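Local coordinates for protein sulfite reductase [ferredoxin] (Mycobacterium tuberculosis, PDB 1ZJ8) that probably catalyses the six-electron reduction of sulfite to sulfide with electrons from ferredoxin, using a siroheme and a [4Fe-4S] cluster, at residues D211-T221 against W281-G292. Residues are numbered along the deposited sequence; the frame is centred on the assembly and turned at random.
Sequences DFADLPRKYKT and WAAVTSVFRDYG. With SRM (siroheme), chain E.
Y219 and W281 meet edge to face: the tyrosine ring directs its edge, offset, at the indole five-membered ring, with the planes at 75°. The indole N-H is used in its own plane: NE1 donates to T221 OG1 at 3.0 Å and nearly straight (165°), which helps fix the ring's rotation. W281 in turn points an edge at the face of F212, and F288 lies nearly parallel to Y219 but slid aside, completing an aromatic cluster. T285 stands in its midst; CG2, anti to the backbone N, reaches over one face of Y219 and touches F212 CD1 at 3.4 Å, while OG1 sits above the indole and donates back to W281 O. P216 closes the other end, its CD 3.9 Å from the F288 ring centroid, squarely over the face. Near the C-terminal end of the helix, R289 NH1 donates a hydrogen bond to D211 O, 3.1 Å away and above the carbonyl plane. R289 also grips D290 side-on in a salt bridge, NE to OD1 and NH2 to OD2, which holds the guanidinium in place.

Helix segment 281-291 runs nearly antiparallel to strand segment 219-221; strand 219-224 lies between strands 176-181 and 236-243 in a mixed sheet. Y219 and T221 point toward the helix, whereas K218 and K220 point away and, with R217, line the siroheme pocket. Beyond the helix, L318 and Y322 of helix 311-323 pack against V284 and S286.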
loop_
_atom_site.group_PDB
_atom_site.type_symbol
_atom_site.label_atom_id
_atom_site.label_comp_id
_atom_site.label_asym_id
_atom_site.label_seq_id
_atom_site.Cartn_x
_atom_site.Cartn_y
_atom_site.Cartn_z
ATOM N N ASP A 211 -4.044 20.405 12.190
ATOM C CA ASP A 211 -2.590 20.484 12.419
ATOM C C ASP A 211 -1.744 19.717 11.412
ATOM O O ASP A 211 -0.674 20.184 11.037
ATOM C CB ASP A 211 -2.240 20.074 13.843
ATOM C CG ASP A 211 -2.964 20.919 14.852
ATOM O OD1 ASP A 211 -4.220 20.807 14.892
ATOM O OD2 ASP A 211 -2.292 21.714 15.552
ATOM N N PHE A 212 -2.242 18.560 10.971
ATOM C CA PHE A 212 -1.528 17.697 10.026
ATOM C C PHE A 212 -2.274 17.548 8.702
ATOM O O PHE A 212 -1.992 16.636 7.922
ATOM C CB PHE A 212 -1.273 16.326 10.665
ATOM C CG PHE A 212 -0.503 16.414 11.943
ATOM C CD1 PHE A 212 0.786 16.934 11.944
ATOM C CD2 PHE A 212 -1.072 16.029 13.142
ATOM C CE1 PHE A 212 1.506 17.039 13.114
ATOM C CE2 PHE A 212 -0.364 16.143 14.331
ATOM C CZ PHE A 212 0.924 16.647 14.319
ATOM N N ALA A 213 -3.198 18.464 8.428
ATOM C CA ALA A 213 -3.904 18.458 7.161
ATOM C C ALA A 213 -3.111 19.082 6.007
ATOM O O ALA A 213 -3.541 18.990 4.867
ATOM C CB ALA A 213 -5.257 19.145 7.317
ATOM N N ASP A 214 -1.974 19.721 6.282
ATOM C CA ASP A 214 -1.181 20.343 5.212
ATOM C C ASP A 214 0.296 20.066 5.424
ATOM O O ASP A 214 0.987 20.765 6.193
ATOM C CB ASP A 214 -1.464 21.854 5.136
ATOM C CG ASP A 214 -0.740 22.556 3.977
ATOM O OD1 ASP A 214 -0.030 21.892 3.186
ATOM O OD2 ASP A 214 -0.891 23.793 3.866
ATOM N N LEU A 215 0.761 19.025 4.732
ATOM C CA LEU A 215 2.153 18.585 4.799
ATOM C C LEU A 215 2.812 18.763 3.419
ATOM O O LEU A 215 2.121 18.941 2.399
ATOM C CB LEU A 215 2.240 17.118 5.267
ATOM C CG LEU A 215 1.308 16.647 6.386
ATOM C CD1 LEU A 215 1.585 15.193 6.695
ATOM C CD2 LEU A 215 1.470 17.465 7.632
ATOM N N PRO A 216 4.157 18.754 3.388
ATOM C CA PRO A 216 4.915 18.821 2.146
ATOM C C PRO A 216 4.449 17.824 1.087
ATOM O O PRO A 216 4.531 18.120 -0.114
ATOM C CB PRO A 216 6.334 18.461 2.594
ATOM C CG PRO A 216 6.412 18.874 4.027
ATOM C CD PRO A 216 5.036 18.727 4.578
ATOM N N ARG A 217 4.012 16.644 1.534
ATOM C CA ARG A 217 3.415 15.648 0.655
ATOM C C ARG A 217 2.656 14.589 1.446
ATOM O O ARG A 217 2.369 14.772 2.642
ATOM C CB ARG A 217 4.513 14.992 -0.179
ATOM C CG ARG A 217 4.510 15.402 -1.629
ATOM C CD ARG A 217 5.205 14.333 -2.474
ATOM N NE ARG A 217 4.867 14.430 -3.887
ATOM C CZ ARG A 217 3.668 14.156 -4.382
ATOM N NH1 ARG A 217 2.659 13.763 -3.597
ATOM N NH2 ARG A 217 3.484 14.289 -5.683
ATOM N N LYS A 218 2.317 13.489 0.764
ATOM C CA LYS A 218 1.731 12.318 1.411
ATOM C C LYS A 218 2.697 11.728 2.446
ATOM O O LYS A 218 3.928 11.845 2.309
ATOM C CB LYS A 218 1.319 11.265 0.364
ATOM C CG LYS A 218 2.457 10.618 -0.412
ATOM C CD LYS A 218 1.996 9.397 -1.209
ATOM C CE LYS A 218 1.624 9.727 -2.658
ATOM N NZ LYS A 218 1.018 8.541 -3.356
ATOM N N TYR A 219 2.108 11.089 3.461
ATOM C CA TYR A 219 2.810 10.608 4.655
ATOM C C TYR A 219 2.271 9.253 5.114
ATOM O O TYR A 219 1.126 9.135 5.535
ATOM C CB TYR A 219 2.616 11.618 5.769
ATOM C CG TYR A 219 3.402 11.400 7.043
ATOM C CD1 TYR A 219 4.726 11.750 7.117
ATOM C CD2 TYR A 219 2.788 10.924 8.191
ATOM C CE1 TYR A 219 5.438 11.604 8.289
ATOM C CE2 TYR A 219 3.492 10.782 9.373
ATOM C CZ TYR A 219 4.827 11.131 9.420
ATOM O OH TYR A 219 5.562 11.006 10.584
ATOM N N LYS A 220 3.127 8.244 5.049
ATOM C CA LYS A 220 2.740 6.863 5.238
ATOM C C LYS A 220 3.314 6.305 6.539
ATOM O O LYS A 220 4.524 6.427 6.815
ATOM C CB LYS A 220 3.229 6.022 4.048
ATOM C CG LYS A 220 2.410 6.226 2.801
ATOM C CD LYS A 220 3.009 5.535 1.582
ATOM C CE LYS A 220 2.046 5.678 0.392
ATOM N NZ LYS A 220 2.636 5.385 -0.949
ATOM N N THR A 221 2.445 5.633 7.289
ATOM C CA THR A 221 2.779 5.150 8.609
ATOM C C THR A 221 2.474 3.647 8.762
ATOM O O THR A 221 1.438 3.142 8.277
ATOM C CB THR A 221 2.037 5.985 9.674
ATOM O OG1 THR A 221 2.506 7.338 9.616
ATOM C CG2 THR A 221 2.259 5.442 11.073
ATOM N N TRP A 281 4.807 9.939 17.359
ATOM C CA TRP A 281 4.319 9.972 15.984
ATOM C C TRP A 281 4.032 11.416 15.598
ATOM O O TRP A 281 4.428 11.869 14.516
ATOM C CB TRP A 281 3.063 9.117 15.835
ATOM C CG TRP A 281 2.506 9.095 14.452
ATOM C CD1 TRP A 281 2.779 8.184 13.469
ATOM C CD2 TRP A 281 1.575 10.028 13.887
ATOM N NE1 TRP A 281 2.077 8.495 12.327
ATOM C CE2 TRP A 281 1.326 9.619 12.557
ATOM C CE3 TRP A 281 0.940 11.176 14.367
ATOM C CZ2 TRP A 281 0.452 10.307 11.712
ATOM C CZ3 TRP A 281 0.067 11.854 13.521
ATOM C CH2 TRP A 281 -0.170 11.412 12.209
ATOM N N ALA A 282 3.364 12.140 16.500
ATOM C CA ALA A 282 3.010 13.538 16.243
ATOM C C ALA A 282 4.266 14.391 16.013
ATOM O O ALA A 282 4.317 15.209 15.098
ATOM C CB ALA A 282 2.174 14.088 17.381
ATOM N N ALA A 283 5.285 14.159 16.824
ATOM C CA ALA A 283 6.507 14.924 16.759
ATOM C C ALA A 283 7.251 14.702 15.438
ATOM O O ALA A 283 7.791 15.644 14.833
ATOM C CB ALA A 283 7.387 14.556 17.918
ATOM N N VAL A 284 7.283 13.457 14.978
ATOM C CA VAL A 284 7.921 13.144 13.688
ATOM C C VAL A 284 7.150 13.823 12.547
ATOM O O VAL A 284 7.743 14.494 11.682
ATOM C CB VAL A 284 7.986 11.618 13.432
ATOM C CG1 VAL A 284 8.430 11.331 12.007
ATOM C CG2 VAL A 284 8.929 10.920 14.440
ATOM N N THR A 285 5.827 13.662 12.562
ATOM C CA THR A 285 4.981 14.290 11.572
ATOM C C THR A 285 5.151 15.811 11.594
ATOM O O THR A 285 5.079 16.462 10.543
ATOM C CB THR A 285 3.510 13.931 11.802
ATOM O OG1 THR A 285 3.393 12.512 11.975
ATOM C CG2 THR A 285 2.654 14.372 10.616
ATOM N N SER A 286 5.368 16.369 12.791
ATOM C CA SER A 286 5.543 17.827 12.967
ATOM C C SER A 286 6.848 18.313 12.362
ATOM O O SER A 286 6.892 19.370 11.737
ATOM C CB SER A 286 5.474 18.191 14.443
ATOM O OG SER A 286 4.229 17.761 14.993
ATOM N N VAL A 287 7.903 17.523 12.508
ATOM C CA VAL A 287 9.153 17.860 11.840
ATOM C C VAL A 287 8.946 17.878 10.331
ATOM O O VAL A 287 9.372 18.811 9.657
ATOM C CB VAL A 287 10.279 16.882 12.164
ATOM C CG1 VAL A 287 11.565 17.295 11.417
ATOM C CG2 VAL A 287 10.497 16.806 13.681
ATOM N N PHE A 288 8.285 16.853 9.805
ATOM C CA PHE A 288 7.968 16.797 8.377
ATOM C C PHE A 288 7.298 18.094 7.939
ATOM O O PHE A 288 7.762 18.755 7.018
ATOM C CB PHE A 288 7.062 15.577 8.064
ATOM C CG PHE A 288 6.725 15.389 6.585
ATOM C CD1 PHE A 288 7.706 15.515 5.587
ATOM C CD2 PHE A 288 5.427 15.043 6.194
ATOM C CE1 PHE A 288 7.399 15.331 4.233
ATOM C CE2 PHE A 288 5.108 14.857 4.827
ATOM C CZ PHE A 288 6.102 15.006 3.853
ATOM N N ARG A 289 6.210 18.458 8.610
ATOM C CA ARG A 289 5.436 19.654 8.241
ATOM C C ARG A 289 6.325 20.897 8.235
ATOM O O ARG A 289 6.289 21.692 7.290
ATOM C CB ARG A 289 4.251 19.857 9.192
ATOM C CG ARG A 289 3.412 21.145 8.941
ATOM C CD ARG A 289 2.523 21.504 10.139
ATOM N NE ARG A 289 3.302 21.470 11.375
ATOM C CZ ARG A 289 2.803 21.428 12.607
ATOM N NH1 ARG A 289 1.487 21.429 12.817
ATOM N NH2 ARG A 289 3.640 21.378 13.642
ATOM N N ASP A 290 7.142 21.046 9.274
ATOM C CA ASP A 290 7.901 22.282 9.480
ATOM C C ASP A 290 9.224 22.358 8.671
ATOM O O ASP A 290 9.620 23.444 8.222
ATOM C CB ASP A 290 8.125 22.484 10.996
ATOM C CG ASP A 290 6.789 22.640 11.788
ATOM O OD1 ASP A 290 5.786 23.110 11.220
ATOM O OD2 ASP A 290 6.734 22.293 12.983
ATOM N N TYR A 291 9.883 21.221 8.457
ATOM C CA TYR A 291 11.197 21.195 7.792
ATOM C C TYR A 291 11.247 20.422 6.455
ATOM O O TYR A 291 12.278 20.426 5.768
ATOM C CB TYR A 291 12.239 20.591 8.737
ATOM C CG TYR A 291 12.659 21.462 9.920
ATOM C CD1 TYR A 291 11.845 21.583 11.059
ATOM C CD2 TYR A 291 13.909 22.122 9.921
ATOM C CE1 TYR A 291 12.257 22.363 12.150
ATOM C CE2 TYR A 291 14.323 22.890 10.996
ATOM C CZ TYR A 291 13.499 23.014 12.102
ATOM O OH TYR A 291 13.923 23.780 13.161
ATOM N N GLY A 292 10.160 19.744 6.087
ATOM C CA GLY A 292 10.086 19.091 4.783
ATOM C C GLY A 292 10.086 20.092 3.637
ATOM O O GLY A 292 9.545 21.192 3.758
HETATM FE FE SRM E . -0.132 4.895 -4.832
HETATM C CHA SRM E . -0.523 7.584 -6.903
HETATM C CHB SRM E . -2.547 3.279 -6.499
HETATM C CHC SRM E . 0.213 2.355 -2.827
HETATM C CHD SRM E . 3.280 5.435 -4.769
HETATM N NA SRM E . -1.432 5.416 -6.260
HETATM C C1A SRM E . -1.532 6.598 -6.908
HETATM C C2A SRM E . -2.823 6.775 -7.646
HETATM C CMA SRM E . -3.773 7.575 -6.810
HETATM C CDA SRM E . -2.629 7.311 -9.037
HETATM C CEA SRM E . -2.932 8.747 -9.327
HETATM O O3A SRM E . -2.279 9.620 -8.747
HETATM O O4A SRM E . -3.824 9.062 -10.128
HETATM C C3A SRM E . -3.264 5.355 -7.757
HETATM C CAA SRM E . -4.732 5.147 -7.594
HETATM C CBA SRM E . -5.256 5.250 -9.001
HETATM C CCA SRM E . -6.454 4.378 -9.190
HETATM O O1A SRM E . -6.464 3.243 -8.667
HETATM O O2A SRM E . -7.421 4.828 -9.851
HETATM C C4A SRM E . -2.391 4.643 -6.780
HETATM N NB SRM E . -1.118 3.208 -4.614
HETATM C C1B SRM E . -2.114 2.673 -5.323
HETATM C C2B SRM E . -2.709 1.420 -4.742
HETATM C CMB SRM E . -4.204 1.327 -4.866
HETATM C CDB SRM E . -2.107 0.265 -5.470
HETATM C CEB SRM E . -2.542 -1.106 -5.094
HETATM O O3B SRM E . -3.206 -1.835 -5.862
HETATM O O4B SRM E . -2.222 -1.498 -3.972
HETATM C C3B SRM E . -2.170 1.526 -3.332
HETATM C CAB SRM E . -3.094 2.336 -2.460
HETATM C CBB SRM E . -2.946 1.988 -1.010
HETATM C CCB SRM E . -3.703 2.967 -0.161
HETATM O O1B SRM E . -4.788 2.666 0.332
HETATM O O2B SRM E . -3.246 4.078 0.089
HETATM C C4B SRM E . -0.967 2.397 -3.572
HETATM N NC SRM E . 1.414 4.007 -4.086
HETATM C C1C SRM E . 1.366 3.070 -3.118
HETATM C C2C SRM E . 2.616 2.619 -2.717
HETATM C CDC SRM E . 2.981 1.435 -1.886
HETATM C CEC SRM E . 3.026 1.515 -0.410
HETATM O O3C SRM E . 2.582 2.528 0.177
HETATM O O4C SRM E . 3.534 0.542 0.165
HETATM C C3C SRM E . 3.465 3.488 -3.333
HETATM C CAC SRM E . 4.936 3.334 -3.124
HETATM C CBC SRM E . 5.555 3.660 -1.781
HETATM C CCC SRM E . 5.724 5.166 -1.673
HETATM O O1C SRM E . 4.719 5.915 -1.539
HETATM O O2C SRM E . 6.898 5.611 -1.748
HETATM C C4C SRM E . 2.723 4.354 -4.095
HETATM N ND SRM E . 1.068 6.428 -5.387
HETATM C C1D SRM E . 2.406 6.322 -5.424
HETATM C C2D SRM E . 2.917 7.300 -6.298
HETATM C CAD SRM E . 4.300 7.903 -6.136
HETATM C CBD SRM E . 4.447 9.152 -5.324
HETATM C CCD SRM E . 5.778 9.763 -4.990
HETATM O O1D SRM E . 6.103 9.781 -3.782
HETATM O O2D SRM E . 6.529 10.231 -5.888
HETATM C C3D SRM E . 1.825 7.999 -6.786
HETATM C CDD SRM E . 1.877 9.380 -7.379
HETATM C CED SRM E . 2.011 10.632 -6.541
HETATM O O3D SRM E . 1.849 10.608 -5.321
HETATM O O4D SRM E . 2.291 11.723 -7.059
HETATM C C4D SRM E . 0.689 7.450 -6.212
#